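Local coordinates for protein glucokinase (Streptomyces griseus, PDB 3VGL) that probably phosphorylates D-glucose at the expense of ATP, giving D-glucose 6-phosphate and ADP, as a zinc-containing glucokinase of the ROK family, at residues Gly66-Pro79 with Arg146-Ile158. Residues are numbered along the deposited sequence; the frame is centred on the assembly and turned at random.
Sequences GYVDDKRATVLFAP and RGRFGVAAEFGHI. With ZN (zinc ion), chain B; BGC (beta-D-glucopyranose), chain D.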
loop_
_atom_site.group_PDB
_atom_site.type_symbol
_atom_site.label_atom_id
_atom_site.label_comp_id
_atom_site.label_asym_id
_atom_site.label_seq_id
_atom_site.Cartn_x
_atom_site.Cartn_y
_atom_site.Cartn_z
ATOM N N GLY A 66 14.323 22.312 7.936
ATOM C CA GLY A 66 13.791 21.555 9.062
ATOM C C GLY A 66 12.556 22.213 9.623
ATOM O O GLY A 66 12.105 23.247 9.122
ATOM N N TYR A 67 12.024 21.593 10.684
ATOM C CA TYR A 67 10.856 22.092 11.403
ATOM C C TYR A 67 11.326 23.295 12.220
ATOM O O TYR A 67 12.132 23.138 13.137
ATOM C CB TYR A 67 10.351 20.997 12.373
ATOM C CG TYR A 67 9.538 19.860 11.747
ATOM C CD1 TYR A 67 10.052 19.097 10.699
ATOM C CD2 TYR A 67 8.268 19.537 12.232
ATOM C CE1 TYR A 67 9.315 18.035 10.158
ATOM C CE2 TYR A 67 7.517 18.466 11.689
ATOM C CZ TYR A 67 8.049 17.756 10.632
ATOM O OH TYR A 67 7.326 16.716 10.066
ATOM N N VAL A 68 10.846 24.481 11.849
ATOM C CA VAL A 68 11.200 25.734 12.532
ATOM C C VAL A 68 10.044 26.189 13.418
ATOM O O VAL A 68 8.874 26.111 13.017
ATOM C CB VAL A 68 11.552 26.806 11.496
ATOM C CG1 VAL A 68 11.806 28.180 12.185
ATOM C CG2 VAL A 68 12.777 26.361 10.711
ATOM N N ASP A 69 10.379 26.688 14.606
ATOM C CA ASP A 69 9.367 27.107 15.592
ATOM C C ASP A 69 8.604 28.393 15.230
ATOM O O ASP A 69 8.986 29.104 14.305
ATOM C CB ASP A 69 10.015 27.222 16.967
ATOM C CG ASP A 69 10.858 28.476 17.117
ATOM O OD1 ASP A 69 11.594 28.861 16.176
ATOM O OD2 ASP A 69 10.766 29.081 18.198
ATOM N N ASP A 70 7.527 28.689 15.965
ATOM C CA ASP A 70 6.666 29.843 15.653
ATOM C C ASP A 70 7.353 31.192 15.909
ATOM O O ASP A 70 6.951 32.221 15.358
ATOM C CB ASP A 70 5.350 29.763 16.440
ATOM C CG ASP A 70 5.572 29.672 17.938
ATOM O OD1 ASP A 70 6.225 28.705 18.389
ATOM O OD2 ASP A 70 5.099 30.575 18.664
ATOM N N LYS A 71 8.382 31.165 16.746
ATOM C CA LYS A 71 9.209 32.346 17.020
ATOM C C LYS A 71 10.282 32.591 15.948
ATOM O O LYS A 71 11.024 33.573 16.020
ATOM C CB LYS A 71 9.860 32.244 18.404
ATOM C CG LYS A 71 8.858 32.160 19.552
ATOM C CD LYS A 71 9.404 32.749 20.846
ATOM C CE LYS A 71 9.048 34.238 20.974
ATOM N NZ LYS A 71 9.546 34.860 22.230
ATOM N N ARG A 72 10.370 31.701 14.958
ATOM C CA ARG A 72 11.299 31.888 13.832
ATOM C C ARG A 72 12.753 32.048 14.296
ATOM O O ARG A 72 13.476 32.963 13.862
ATOM C CB ARG A 72 10.842 33.043 12.920
ATOM C CG ARG A 72 9.473 32.785 12.265
ATOM C CD ARG A 72 8.823 34.076 11.815
ATOM N NE ARG A 72 7.404 34.105 12.160
ATOM C CZ ARG A 72 6.596 35.132 11.901
ATOM N NH1 ARG A 72 7.062 36.207 11.277
ATOM N NH2 ARG A 72 5.317 35.078 12.261
ATOM N N ALA A 73 13.168 31.153 15.189
ATOM C CA ALA A 73 14.485 31.247 15.818
ATOM C C ALA A 73 15.223 29.921 15.988
ATOM O O ALA A 73 16.452 29.893 16.114
ATOM C CB ALA A 73 14.362 31.946 17.173
ATOM N N THR A 74 14.468 28.826 15.997
ATOM C CA THR A 74 14.995 27.532 16.377
ATOM C C THR A 74 14.545 26.464 15.395
ATOM O O THR A 74 13.378 26.422 15.013
ATOM C CB THR A 74 14.477 27.165 17.773
ATOM O OG1 THR A 74 14.988 28.124 18.708
ATOM C CG2 THR A 74 14.906 25.772 18.204
ATOM N N VAL A 75 15.488 25.626 14.979
ATOM C CA VAL A 75 15.142 24.423 14.206
ATOM C C VAL A 75 14.807 23.303 15.201
ATOM O O VAL A 75 15.703 22.735 15.815
ATOM C CB VAL A 75 16.270 24.007 13.221
ATOM C CG1 VAL A 75 15.787 22.821 12.344
ATOM C CG2 VAL A 75 16.678 25.192 12.297
ATOM N N LEU A 76 13.515 23.015 15.353
ATOM C CA LEU A 76 13.016 22.001 16.315
ATOM C C LEU A 76 13.507 20.603 15.957
ATOM O O LEU A 76 13.898 19.826 16.824
ATOM C CB LEU A 76 11.476 22.005 16.405
ATOM C CG LEU A 76 10.806 23.297 16.876
ATOM C CD1 LEU A 76 9.284 23.252 16.733
ATOM C CD2 LEU A 76 11.211 23.566 18.328
ATOM N N PHE A 77 13.496 20.284 14.667
ATOM C CA PHE A 77 13.674 18.909 14.217
ATOM C C PHE A 77 14.054 18.974 12.724
ATOM O O PHE A 77 13.449 19.741 11.977
ATOM C CB PHE A 77 12.334 18.168 14.439
ATOM C CG PHE A 77 12.329 16.742 14.013
ATOM C CD1 PHE A 77 12.829 15.746 14.854
ATOM C CD2 PHE A 77 11.766 16.375 12.796
ATOM C CE1 PHE A 77 12.804 14.405 14.465
ATOM C CE2 PHE A 77 11.722 15.024 12.400
ATOM C CZ PHE A 77 12.251 14.044 13.234
ATOM N N ALA A 78 15.065 18.212 12.297
ATOM C CA ALA A 78 15.331 18.067 10.832
ATOM C C ALA A 78 15.599 16.613 10.445
ATOM O O ALA A 78 16.370 15.941 11.112
ATOM C CB ALA A 78 16.488 18.930 10.402
ATOM N N PRO A 79 14.946 16.114 9.373
ATOM C CA PRO A 79 15.160 14.712 9.012
ATOM C C PRO A 79 16.483 14.411 8.322
ATOM O O PRO A 79 16.973 13.270 8.412
ATOM C CB PRO A 79 13.987 14.396 8.055
ATOM C CG PRO A 79 13.529 15.653 7.591
ATOM C CD PRO A 79 13.826 16.713 8.641
ATOM N N ARG A 146 2.395 29.570 8.839
ATOM C CA ARG A 146 3.334 28.689 9.527
ATOM C C ARG A 146 2.656 27.782 10.557
ATOM O O ARG A 146 3.289 26.881 11.104
ATOM C CB ARG A 146 4.455 29.526 10.188
ATOM C CG ARG A 146 5.228 30.416 9.216
ATOM C CD ARG A 146 6.076 31.372 10.018
ATOM N NE ARG A 146 6.676 32.447 9.227
ATOM C CZ ARG A 146 6.071 33.588 8.904
ATOM N NH1 ARG A 146 4.805 33.819 9.267
ATOM N NH2 ARG A 146 6.740 34.502 8.213
ATOM N N GLY A 147 1.371 28.025 10.823
ATOM C CA GLY A 147 0.601 27.262 11.798
ATOM C C GLY A 147 0.828 27.682 13.241
ATOM O O GLY A 147 1.632 28.584 13.515
ATOM N N ARG A 148 0.134 27.024 14.160
ATOM C CA ARG A 148 0.175 27.382 15.586
ATOM C C ARG A 148 1.565 27.239 16.212
ATOM O O ARG A 148 1.978 28.073 17.048
ATOM C CB ARG A 148 -0.869 26.573 16.355
ATOM C CG ARG A 148 -0.704 26.566 17.860
ATOM C CD ARG A 148 -0.998 27.936 18.499
ATOM N NE ARG A 148 -0.836 27.870 19.946
ATOM C CZ ARG A 148 0.330 27.969 20.578
ATOM N NH1 ARG A 148 1.458 28.135 19.896
ATOM N NH2 ARG A 148 0.359 27.883 21.904
ATOM N N PHE A 149 2.283 26.195 15.813
ATOM C CA PHE A 149 3.578 25.893 16.400
ATOM C C PHE A 149 4.736 26.131 15.447
ATOM O O PHE A 149 5.882 25.797 15.766
ATOM C CB PHE A 149 3.587 24.476 16.976
ATOM C CG PHE A 149 2.496 24.233 17.986
ATOM C CD1 PHE A 149 2.563 24.801 19.264
ATOM C CD2 PHE A 149 1.401 23.433 17.666
ATOM C CE1 PHE A 149 1.561 24.564 20.183
ATOM C CE2 PHE A 149 0.384 23.203 18.594
ATOM C CZ PHE A 149 0.464 23.764 19.856
ATOM N N GLY A 150 4.445 26.724 14.289
ATOM C CA GLY A 150 5.476 27.110 13.344
ATOM C C GLY A 150 5.808 26.041 12.329
ATOM O O GLY A 150 6.563 26.291 11.384
ATOM N N VAL A 151 5.200 24.866 12.485
ATOM C CA VAL A 151 5.604 23.704 11.692
ATOM C C VAL A 151 4.569 23.191 10.691
ATOM O O VAL A 151 4.614 22.012 10.281
ATOM C CB VAL A 151 6.144 22.567 12.582
ATOM C CG1 VAL A 151 7.368 23.053 13.386
ATOM C CG2 VAL A 151 5.054 22.015 13.514
ATOM N N ALA A 152 3.696 24.087 10.229
ATOM C CA ALA A 152 2.843 23.779 9.077
ATOM C C ALA A 152 3.686 23.526 7.829
ATOM O O ALA A 152 4.895 23.848 7.790
ATOM C CB ALA A 152 1.825 24.903 8.818
ATOM N N ALA A 153 3.043 22.953 6.818
ATOM C CA ALA A 153 3.641 22.801 5.486
ATOM C C ALA A 153 4.831 21.840 5.486
ATOM O O ALA A 153 5.742 21.951 4.658
ATOM C CB ALA A 153 4.025 24.164 4.889
ATOM N N GLU A 154 4.787 20.856 6.370
ATOM C CA GLU A 154 5.757 19.767 6.330
ATOM C C GLU A 154 5.226 18.642 5.436
ATOM O O GLU A 154 5.040 17.489 5.864
ATOM C CB GLU A 154 6.079 19.310 7.749
ATOM C CG GLU A 154 7.108 20.253 8.410
ATOM C CD GLU A 154 8.407 20.262 7.636
ATOM O OE1 GLU A 154 8.824 19.151 7.212
ATOM O OE2 GLU A 154 8.978 21.373 7.468
ATOM N N PHE A 155 4.993 19.004 4.173
ATOM C CA PHE A 155 4.337 18.090 3.241
ATOM C C PHE A 155 5.163 16.823 2.977
ATOM O O PHE A 155 4.619 15.760 2.615
ATOM C CB PHE A 155 4.159 18.755 1.868
ATOM C CG PHE A 155 3.350 20.030 1.871
ATOM C CD1 PHE A 155 2.432 20.329 2.882
ATOM C CD2 PHE A 155 3.469 20.895 0.789
ATOM C CE1 PHE A 155 1.673 21.525 2.825
ATOM C CE2 PHE A 155 2.737 22.071 0.722
ATOM C CZ PHE A 155 1.842 22.397 1.737
ATOM N N GLY A 156 6.478 16.933 3.166
ATOM C CA GLY A 156 7.372 15.802 2.895
ATOM C C GLY A 156 7.109 14.596 3.758
ATOM O O GLY A 156 7.508 13.495 3.420
ATOM N N HIS A 157 6.410 14.809 4.886
ATOM C CA HIS A 157 6.177 13.718 5.834
ATOM C C HIS A 157 4.723 13.309 5.958
ATOM O O HIS A 157 4.338 12.589 6.875
ATOM C CB HIS A 157 6.846 14.049 7.189
ATOM C CG HIS A 157 8.251 14.481 7.000
ATOM N ND1 HIS A 157 9.251 13.593 6.655
ATOM C CD2 HIS A 157 8.792 15.728 6.933
ATOM C CE1 HIS A 157 10.367 14.275 6.439
ATOM N NE2 HIS A 157 10.116 15.566 6.597
ATOM N N ILE A 158 3.927 13.708 4.970
ATOM C CA ILE A 158 2.587 13.122 4.804
ATOM C C ILE A 158 2.796 11.679 4.351
ATOM O O ILE A 158 3.653 11.401 3.517
ATOM C CB ILE A 158 1.807 13.873 3.687
ATOM C CG1 ILE A 158 1.506 15.307 4.153
ATOM C CG2 ILE A 158 0.512 13.127 3.304
ATOM C CD1 ILE A 158 1.186 16.203 2.941
HETATM ZN ZN ZN B . 9.328 11.502 6.915
HETATM C C2 BGC D . 12.200 18.822 5.959
HETATM C C3 BGC D . 11.569 20.173 5.631
HETATM C C4 BGC D . 12.303 20.872 4.485
HETATM C C5 BGC D . 12.403 19.892 3.328
HETATM C C6 BGC D . 13.156 20.486 2.133
HETATM C C1 BGC D . 12.262 17.994 4.680
HETATM O O1 BGC D . 12.925 16.779 4.899
HETATM O O2 BGC D . 11.324 18.151 6.884
HETATM O O3 BGC D . 11.570 21.000 6.754
HETATM O O4 BGC D . 11.553 21.998 4.068
HETATM O O5 BGC D . 13.053 18.693 3.720
HETATM O O6 BGC D . 14.475 20.856 2.499
HETATM O O HOH W 1 8.680 24.856 9.932
HETATM O O HOH W 2 8.063 28.639 11.435
HETATM O O HOH W 3 6.973 25.848 18.239
#
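The loop 146-158 passes the two-stranded hairpin 66-79 closest at Gly150 and Asp70, whose CA atoms are 3.8 Å apart, and comes within 5.5 Å again where Val151 CA faces Tyr67 CA. Gly150 suits this spot because a CB would run into the backbone of Asp69 and Asp70. Waters fill in beside it: one accepts from Val68 N and lies 2.9 Å from Gly150 O, and another joins Phe149 O to Asp70 OD1.

Tyr67 carries much of the packing. With CG beside the backbone N (chi1 -78°), its ring reaches the loop, where CG of Glu154 sits over one face, 3.6 Å from the ring centroid, in a CH-pi contact. Phe77 CD2 lies over the rim of the opposite face, and Val151 CB meets Tyr67 CD2 at 3.7 Å. Leu76 CD1 packs on Val151 CG1 as well; Leu76 and Phe77 both face Tyr67 in a classic beta bulge, consistent with Leu76 reaching Val151 while Phe77 meets the ring.

In this ROK fold of the actin-like ATPase clan, the contact walls one side of the glucose pocket. Bent at chi2, Glu154 turns its carboxylate to the sugar, OE1 and OE2 each accepting a hydroxyl, from O2 and O3 respectively. His157 has work for both ring nitrogens: NE2 donates to glucose O2 at 2.9 Å, while ND1 binds zinc together with Cys167, Cys169 and Cys174. Pro79 CG lies obliquely beside the His157 ring, 3.6 Å from NE2, a compact, rigid ring beside the sugar.

At the far end the guanidinium groups of Arg72 and Arg146 lie flat on each other, planes 5° apart and centres 3.4 Å apart. A salt bridge from Arg146 NE to Glu103 probably offsets some of their like charge.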